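Local coordinates for protein fatty acyl CoA synthetase FADD13 (FATTY-ACYL-CoA SYNTHETASE) (Mycobacterium tuberculosis, PDB 3R44) that is a member of the ANL clan of AMP-binding enzymes, pairing a large AMP-binding region with a smaller C-terminal domain, at residues A456-A461 with I489-I494; A34-S39 with G236-S241; V96-R101 with F109-S114. All coordinates share one frame; numbering follows the deposited sequence.

Contact 1: A456-A461 with I489-I494; sequences AAIVVA and IFAEAI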
loop_
_atom_site.group_PDB
_atom_site.type_symbol
_atom_site.label_atom_id
_atom_site.label_comp_id
_atom_site.label_asym_id
_atom_site.label_seq_id
_atom_site.Cartn_x
_atom_site.Cartn_y
_atom_site.Cartn_z
ATOM N N ALA A 456 -25.209 -11.542 -1.923
ATOM C CA ALA A 456 -26.353 -10.694 -1.853
ATOM C C ALA A 456 -26.148 -9.525 -2.817
ATOM O O ALA A 456 -25.170 -8.791 -2.707
ATOM C CB ALA A 456 -26.525 -10.104 -0.439
ATOM N N ALA A 457 -27.065 -9.346 -3.739
ATOM C CA ALA A 457 -27.071 -8.152 -4.615
ATOM C C ALA A 457 -27.893 -7.043 -4.024
ATOM O O ALA A 457 -29.103 -7.190 -3.838
ATOM C CB ALA A 457 -27.623 -8.567 -6.008
ATOM N N ILE A 458 -27.254 -5.912 -3.747
ATOM C CA ILE A 458 -27.927 -4.710 -3.273
ATOM C C ILE A 458 -28.196 -3.827 -4.508
ATOM O O ILE A 458 -27.266 -3.397 -5.224
ATOM C CB ILE A 458 -27.118 -3.995 -2.191
ATOM C CG1 ILE A 458 -26.863 -4.957 -0.995
ATOM C CG2 ILE A 458 -27.949 -2.855 -1.684
ATOM C CD1 ILE A 458 -25.672 -5.667 -1.064
ATOM N N VAL A 459 -29.458 -3.609 -4.795
ATOM C CA VAL A 459 -29.841 -3.086 -6.094
ATOM C C VAL A 459 -30.620 -1.814 -5.887
ATOM O O VAL A 459 -31.556 -1.795 -5.077
ATOM C CB VAL A 459 -30.702 -4.104 -6.863
ATOM C CG1 VAL A 459 -31.191 -3.438 -8.136
ATOM C CG2 VAL A 459 -29.860 -5.409 -7.165
ATOM N N VAL A 460 -30.269 -0.766 -6.611
ATOM C CA VAL A 460 -31.085 0.433 -6.701
ATOM C C VAL A 460 -31.781 0.376 -8.044
ATOM O O VAL A 460 -31.129 0.279 -9.111
ATOM C CB VAL A 460 -30.220 1.731 -6.553
ATOM C CG1 VAL A 460 -31.075 2.998 -6.646
ATOM C CG2 VAL A 460 -29.367 1.681 -5.302
ATOM N N ALA A 461 -33.114 0.357 -8.025
ATOM C CA ALA A 461 -33.885 0.165 -9.253
ATOM C C ALA A 461 -35.242 0.811 -9.150
ATOM O O ALA A 461 -35.701 1.161 -8.037
ATOM C CB ALA A 461 -34.069 -1.308 -9.559
ATOM N N ILE A 489 -31.579 -7.503 -2.675
ATOM C CA ILE A 489 -32.060 -6.516 -1.705
ATOM C C ILE A 489 -32.195 -5.195 -2.441
ATOM O O ILE A 489 -31.212 -4.684 -2.893
ATOM C CB ILE A 489 -31.076 -6.343 -0.528
ATOM C CG1 ILE A 489 -31.063 -7.610 0.326
ATOM C CG2 ILE A 489 -31.382 -5.092 0.316
ATOM C CD1 ILE A 489 -29.905 -7.656 1.294
ATOM N N PHE A 490 -33.411 -4.670 -2.564
ATOM C CA PHE A 490 -33.596 -3.355 -3.143
ATOM C C PHE A 490 -33.275 -2.322 -2.073
ATOM O O PHE A 490 -33.607 -2.499 -0.897
ATOM C CB PHE A 490 -35.005 -3.197 -3.684
ATOM C CG PHE A 490 -35.284 -4.027 -4.902
ATOM C CD1 PHE A 490 -34.661 -3.727 -6.105
ATOM C CD2 PHE A 490 -36.167 -5.100 -4.854
ATOM C CE1 PHE A 490 -34.904 -4.500 -7.239
ATOM C CE2 PHE A 490 -36.435 -5.877 -6.012
ATOM C CZ PHE A 490 -35.788 -5.567 -7.190
ATOM N N ALA A 491 -32.592 -1.264 -2.480
ATOM C CA ALA A 491 -32.255 -0.148 -1.581
ATOM C C ALA A 491 -32.590 1.119 -2.283
ATOM O O ALA A 491 -32.535 1.189 -3.531
ATOM C CB ALA A 491 -30.734 -0.162 -1.252
ATOM N N GLU A 492 -32.835 2.176 -1.514
ATOM C CA GLU A 492 -32.981 3.476 -2.126
ATOM C C GLU A 492 -31.612 4.055 -2.508
ATOM O O GLU A 492 -31.556 4.904 -3.356
ATOM C CB GLU A 492 -33.726 4.450 -1.172
ATOM C CG GLU A 492 -35.161 4.067 -0.959
ATOM C CD GLU A 492 -36.014 4.108 -2.243
ATOM O OE1 GLU A 492 -35.828 5.062 -3.048
ATOM O OE2 GLU A 492 -36.847 3.168 -2.442
ATOM N N ALA A 493 -30.544 3.617 -1.832
ATOM C CA ALA A 493 -29.199 4.135 -2.005
ATOM C C ALA A 493 -28.180 3.130 -1.507
ATOM O O ALA A 493 -28.423 2.413 -0.535
ATOM C CB ALA A 493 -28.988 5.470 -1.244
ATOM N N ILE A 494 -27.035 3.152 -2.173
ATOM C CA ILE A 494 -25.845 2.423 -1.819
ATOM C C ILE A 494 -24.826 3.411 -1.215
ATOM O O ILE A 494 -24.704 4.541 -1.681
ATOM C CB ILE A 494 -25.290 1.735 -3.091
ATOM C CG1 ILE A 494 -26.224 0.571 -3.438
ATOM C CG2 ILE A 494 -23.858 1.240 -2.899
ATOM C CD1 ILE A 494 -26.040 0.138 -4.926
HETATM O O HOH W 1 -34.491 0.705 -5.469
#
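Ile-458 of the 456-461 strand pushes its CG2 branch into a hollow made by Ala-491 and Ile-494: CG2 lies 3.9 Å from Ala-491 CB and 4.2 Å from Ile-494 CG1. The branch gets there because it stands anti to the backbone N, while CG1 swings to the N side. Past Ala-491 the chain curls over, which returns Ile-494 to the strand; its CD1 reaches Val-460 CG2 at 3.7 Å, the two side chains meeting at a slant. Tyr-511 of helix 504-511 touches Ile-458, Ile-489 and Ala-491 on this face. On the other face Val-459 and Phe-490 run side by side, and Phe-490 CE1 rests over the groove formed by the adjacent methyls Val-459 CG1 and Ala-461 CB, 4.0 Å from each. Ile-432 covers Val-459 there. Three backbone hydrogen bonds fix the register: Ile-489 N to Ala-457 O, the straightest at 171°, then Val-459 N to Ile-489 O and Ala-491 N to Val-459 O. Beyond them a water accepts from Ala-461 N at 2.9 Å and lies beside Ala-491 O. Parallel neighbours joined through helix 468-478 form a beta-alpha-beta crossover, here in the C-terminal domain of an AMP-binding enzyme.

Contact 2: A34-S39 with G236-S241; sequences AYVEPS and GVTLIS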
loop_
_atom_site.group_PDB
_atom_site.type_symbol
_atom_site.label_atom_id
_atom_site.label_comp_id
_atom_site.label_asym_id
_atom_site.label_seq_id
_atom_site.Cartn_x
_atom_site.Cartn_y
_atom_site.Cartn_z
ATOM N N ALA A 34 17.918 15.726 2.133
ATOM C CA ALA A 34 17.331 14.372 2.106
ATOM C C ALA A 34 15.955 14.287 2.744
ATOM O O ALA A 34 15.078 13.548 2.287
ATOM C CB ALA A 34 18.298 13.354 2.790
ATOM N N TYR A 35 15.780 15.054 3.811
ATOM C CA TYR A 35 14.574 14.945 4.692
ATOM C C TYR A 35 14.283 16.269 5.314
ATOM O O TYR A 35 15.150 16.810 5.942
ATOM C CB TYR A 35 14.804 13.862 5.747
ATOM C CG TYR A 35 13.545 13.430 6.460
ATOM C CD1 TYR A 35 12.875 12.278 6.060
ATOM C CD2 TYR A 35 13.029 14.158 7.516
ATOM C CE1 TYR A 35 11.728 11.889 6.654
ATOM C CE2 TYR A 35 11.837 13.752 8.157
ATOM C CZ TYR A 35 11.218 12.601 7.697
ATOM O OH TYR A 35 10.080 12.114 8.283
ATOM N N VAL A 36 13.113 16.840 5.035
ATOM C CA VAL A 36 12.708 18.133 5.514
ATOM C C VAL A 36 11.320 17.923 6.158
ATOM O O VAL A 36 10.376 17.522 5.470
ATOM C CB VAL A 36 12.615 19.178 4.388
ATOM C CG1 VAL A 36 12.146 20.507 4.968
ATOM C CG2 VAL A 36 13.940 19.337 3.653
ATOM N N GLU A 37 11.198 18.211 7.458
ATOM C CA GLU A 37 9.933 18.038 8.199
ATOM C C GLU A 37 9.702 19.349 8.964
ATOM O O GLU A 37 10.191 19.479 10.105
ATOM C CB GLU A 37 10.041 16.858 9.180
ATOM C CG GLU A 37 8.727 16.330 9.683
ATOM C CD GLU A 37 8.894 14.983 10.335
ATOM O OE1 GLU A 37 8.697 13.944 9.653
ATOM O OE2 GLU A 37 9.253 14.976 11.536
ATOM N N PRO A 38 9.033 20.355 8.329
ATOM C CA PRO A 38 8.964 21.685 8.939
ATOM C C PRO A 38 8.289 21.698 10.308
ATOM O O PRO A 38 8.749 22.427 11.179
ATOM C CB PRO A 38 8.167 22.497 7.898
ATOM C CG PRO A 38 8.532 21.819 6.616
ATOM C CD PRO A 38 8.405 20.380 6.994
ATOM N N SER A 39 7.278 20.853 10.501
ATOM C CA SER A 39 6.538 20.725 11.768
ATOM C C SER A 39 7.440 20.402 12.973
ATOM O O SER A 39 7.188 20.890 14.059
ATOM C CB SER A 39 5.403 19.695 11.674
ATOM O OG SER A 39 5.856 18.391 11.342
ATOM N N GLY A 236 17.952 10.720 -5.710
ATOM C CA GLY A 236 18.425 11.999 -5.189
ATOM C C GLY A 236 17.313 13.030 -5.099
ATOM O O GLY A 236 17.407 14.179 -5.573
ATOM N N VAL A 237 16.261 12.619 -4.438
ATOM C CA VAL A 237 15.028 13.412 -4.247
ATOM C C VAL A 237 15.004 13.815 -2.809
ATOM O O VAL A 237 15.414 13.039 -1.938
ATOM C CB VAL A 237 13.875 12.507 -4.546
ATOM C CG1 VAL A 237 12.531 13.078 -4.071
ATOM C CG2 VAL A 237 13.856 12.262 -6.078
ATOM N N THR A 238 14.515 15.006 -2.518
ATOM C CA THR A 238 14.370 15.462 -1.156
ATOM C C THR A 238 12.987 15.076 -0.671
ATOM O O THR A 238 11.994 15.501 -1.248
ATOM C CB THR A 238 14.527 16.984 -1.086
ATOM O OG1 THR A 238 15.788 17.375 -1.631
ATOM C CG2 THR A 238 14.480 17.540 0.366
ATOM N N LEU A 239 12.887 14.330 0.428
ATOM C CA LEU A 239 11.600 14.011 1.050
ATOM C C LEU A 239 11.125 15.193 1.871
ATOM O O LEU A 239 11.888 15.706 2.691
ATOM C CB LEU A 239 11.729 12.812 1.973
ATOM C CG LEU A 239 11.802 11.503 1.264
ATOM C CD1 LEU A 239 12.146 10.452 2.358
ATOM C CD2 LEU A 239 10.458 11.153 0.650
ATOM N N ILE A 240 9.887 15.627 1.621
ATOM C CA ILE A 240 9.250 16.656 2.406
ATOM C C ILE A 240 8.205 15.925 3.223
ATOM O O ILE A 240 7.254 15.390 2.690
ATOM C CB ILE A 240 8.632 17.750 1.519
ATOM C CG1 ILE A 240 9.669 18.276 0.498
ATOM C CG2 ILE A 240 8.019 18.855 2.386
ATOM C CD1 ILE A 240 10.938 18.900 1.093
ATOM N N SER A 241 8.373 15.914 4.529
ATOM C CA SER A 241 7.514 15.108 5.361
ATOM C C SER A 241 6.406 15.908 6.060
ATOM O O SER A 241 6.673 16.944 6.709
ATOM C CB SER A 241 8.362 14.370 6.400
ATOM O OG SER A 241 7.532 13.723 7.331
HETATM O O HOH W 2 6.012 18.811 8.612
#
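Ser-241 is wedged against Tyr-35 and Glu-37 where strands 33-37 and 238-241, parallel neighbours in a mixed nine-stranded sheet, run together; their short axes differ by 20° and approach to 4.6 Å. Backbone bonds Leu-239 N to Ala-34 O, Val-36 N to Leu-239 O and Ser-241 N to Val-36 O set the register. Ala-34 and Tyr-35 both face Met-44 in a classic beta bulge. Packing is close on both faces. Ile-240 lies alongside Val-36, its CD1 3.7 Å from Val-36 CB, and Thr-238 CG2 abuts Val-36 CG2. On the Tyr-35 face, Ser-241 CB comes within 3.6 Å of Tyr-35 CZ. The looser end lies at Pro-38 and exposed Ser-39, where a water replaces direct pairing: it donates to Ser-241 O at 2.7 Å and accepts from Ser-39 N at 3.1 Å. Inside, by contrast, the buried carboxylate of Glu-37 is gripped twice at one oxygen, while OE2 pairs with Thr-40. Tyr-35 OH donates to Glu-37 OE1 from above the carboxylate plane at 2.7 Å. Ser-241 OG, carried there by standing opposite its backbone N (chi1 172°), donates to the anti lone pair of Glu-37 OE1 at 2.6 Å.

Contact 3: V96-R101 with F109-S114; sequences VPINTR and FILSDS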
loop_
_atom_site.group_PDB
_atom_site.type_symbol
_atom_site.label_atom_id
_atom_site.label_comp_id
_atom_site.label_asym_id
_atom_site.label_seq_id
_atom_site.Cartn_x
_atom_site.Cartn_y
_atom_site.Cartn_z
ATOM N N VAL A 96 10.281 -4.641 10.676
ATOM C CA VAL A 96 8.878 -5.061 10.722
ATOM C C VAL A 96 8.017 -3.802 11.010
ATOM O O VAL A 96 7.680 -3.470 12.171
ATOM C CB VAL A 96 8.577 -6.171 11.744
ATOM C CG1 VAL A 96 7.143 -6.625 11.602
ATOM C CG2 VAL A 96 9.513 -7.409 11.513
ATOM N N PRO A 97 7.653 -3.103 9.956
ATOM C CA PRO A 97 6.882 -1.862 10.207
ATOM C C PRO A 97 5.430 -2.208 10.491
ATOM O O PRO A 97 4.776 -2.884 9.653
ATOM C CB PRO A 97 6.961 -1.109 8.866
ATOM C CG PRO A 97 7.940 -1.763 8.056
ATOM C CD PRO A 97 8.092 -3.192 8.541
ATOM N N ILE A 98 4.894 -1.703 11.587
ATOM C CA ILE A 98 3.537 -2.064 12.004
ATOM C C ILE A 98 2.586 -0.878 11.963
ATOM O O ILE A 98 2.932 0.235 12.424
ATOM C CB ILE A 98 3.561 -2.686 13.413
ATOM C CG1 ILE A 98 4.474 -3.936 13.424
ATOM C CG2 ILE A 98 2.146 -3.043 13.864
ATOM C CD1 ILE A 98 4.722 -4.528 14.826
ATOM N N ASN A 99 1.400 -1.102 11.417
ATOM C CA ASN A 99 0.335 -0.076 11.341
ATOM C C ASN A 99 -0.039 0.360 12.762
ATOM O O ASN A 99 -0.503 -0.458 13.553
ATOM C CB ASN A 99 -0.865 -0.712 10.604
ATOM C CG ASN A 99 -2.069 0.210 10.406
ATOM O OD1 ASN A 99 -2.299 1.160 11.127
ATOM N ND2 ASN A 99 -2.843 -0.089 9.370
ATOM N N THR A 100 0.150 1.645 13.069
ATOM C CA THR A 100 -0.130 2.190 14.396
ATOM C C THR A 100 -1.623 2.402 14.700
ATOM O O THR A 100 -1.964 2.936 15.774
ATOM C CB THR A 100 0.530 3.543 14.550
ATOM O OG1 THR A 100 0.093 4.380 13.475
ATOM C CG2 THR A 100 2.012 3.432 14.467
ATOM N N ARG A 101 -2.504 2.036 13.762
ATOM C CA ARG A 101 -3.961 2.046 13.985
ATOM C C ARG A 101 -4.481 0.708 14.469
ATOM O O ARG A 101 -5.643 0.597 14.833
ATOM C CB ARG A 101 -4.727 2.440 12.699
ATOM C CG ARG A 101 -4.377 3.827 12.127
ATOM N N PHE A 109 -0.130 -10.299 17.733
ATOM C CA PHE A 109 0.023 -11.350 16.743
ATOM C C PHE A 109 1.240 -11.173 15.860
ATOM O O PHE A 109 2.016 -12.121 15.625
ATOM C CB PHE A 109 -1.212 -11.467 15.859
ATOM C CG PHE A 109 -1.048 -12.472 14.781
ATOM C CD1 PHE A 109 -1.186 -13.823 15.045
ATOM C CD2 PHE A 109 -0.706 -12.073 13.503
ATOM C CE1 PHE A 109 -0.987 -14.757 14.023
ATOM C CE2 PHE A 109 -0.494 -12.980 12.490
ATOM C CZ PHE A 109 -0.652 -14.330 12.744
ATOM N N ILE A 110 1.376 -9.972 15.322
ATOM C CA ILE A 110 2.457 -9.640 14.412
ATOM C C ILE A 110 3.807 -9.815 15.042
ATOM O O ILE A 110 4.711 -10.391 14.414
ATOM C CB ILE A 110 2.309 -8.176 13.881
ATOM C CG1 ILE A 110 1.104 -8.148 12.954
ATOM C CG2 ILE A 110 3.575 -7.690 13.193
ATOM C CD1 ILE A 110 0.722 -6.647 12.423
ATOM N N LEU A 111 3.943 -9.332 16.293
ATOM C CA LEU A 111 5.186 -9.502 17.053
ATOM C C LEU A 111 5.538 -10.943 17.279
ATOM O O LEU A 111 6.699 -11.288 17.154
ATOM C CB LEU A 111 5.161 -8.718 18.367
ATOM C CG LEU A 111 5.042 -7.191 18.264
ATOM C CD1 LEU A 111 4.948 -6.649 19.678
ATOM C CD2 LEU A 111 6.281 -6.562 17.541
ATOM N N SER A 112 4.552 -11.783 17.597
ATOM C CA SER A 112 4.780 -13.209 17.755
ATOM C C SER A 112 5.077 -13.889 16.482
ATOM O O SER A 112 5.961 -14.740 16.422
ATOM C CB SER A 112 3.557 -13.935 18.300
ATOM O OG SER A 112 3.288 -13.500 19.590
ATOM N N ASP A 113 4.292 -13.594 15.453
ATOM C CA ASP A 113 4.488 -14.240 14.196
ATOM C C ASP A 113 5.864 -13.929 13.570
ATOM O O ASP A 113 6.515 -14.821 12.978
ATOM C CB ASP A 113 3.398 -13.851 13.197
ATOM C CG ASP A 113 3.473 -14.676 11.881
ATOM O OD1 ASP A 113 2.899 -15.791 11.839
ATOM O OD2 ASP A 113 4.046 -14.207 10.890
ATOM N N SER A 114 6.271 -12.671 13.651
ATOM C CA SER A 114 7.522 -12.226 13.094
ATOM C C SER A 114 8.708 -12.647 13.922
ATOM O O SER A 114 9.833 -12.615 13.417
ATOM C CB SER A 114 7.565 -10.719 12.931
ATOM O OG SER A 114 7.432 -10.056 14.174
#
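Ile-98 drives its CD1 methyl between two side chains of helix 104-114, lying 3.7 Å from both Ile-110 CG2 and Leu-111 CD2. This is helix-on-sheet packing within a beta-alpha-beta crossover: strand 94-97, at one edge of a four-stranded parallel sheet, leads through helix 104-114 to strand 118-121, with strand 70-74 between the two strands. Ile-98 and Ile-110 pass antiparallel, each overlapping the other's flank, so that the far end of Ile-110, CD1, comes within 4.1 Å of Ile-98 CG2, whereas Leu-111 lies nearly perpendicular to Ile-98. The reach of Ile-98 follows from its extended outer chain, chi2 172°, which carries CD1 out to the helix. Two residues earlier, Val-96 divides its branches: CG1 meets Ile-110 CG2 at 4.0 Å, and CG2 meets Ser-114 CB at 4.1 Å. No hydrogen bond spans the two segments; the meeting atoms are all carbons, Ser-114 contributing its CB, and all five touching residues are buried. Ala-72 of strand 70-74 touches both Ile-98 and Leu-111, while Tyr-177 of strand 172-178 touches Ile-110 and Ser-114. Asn-99 OD1 accepts from Arg-101 N, an Asx turn. Within the helix, Ile-110 O is held by two donors, one above and one below the carbonyl plane: Ser-114 N at 2.9 Å and Ser-114 OG at 2.8 Å.

In the fold
Contacts 2 and 3 both lie in the large AMP-binding region and are buried, with centres about 26 Å apart and nearest atoms about 13 Å apart; they belong to different sheets. Contact 1 lies in the C-terminal domain, about 47 Å from contact 2 between centres and on the opposite side of the chain's centre, and it is only partly buried. Contacts 1 and 2 both join parallel strands through backbone hydrogen bonds, but contact 1 fills its faces with aliphatic groups and one aromatic ring, whereas contact 2 encloses a buried carboxylate gripped by hydroxyls. Contact 3 instead packs a helix over the residues at and just after an edge strand by apolar contacts alone.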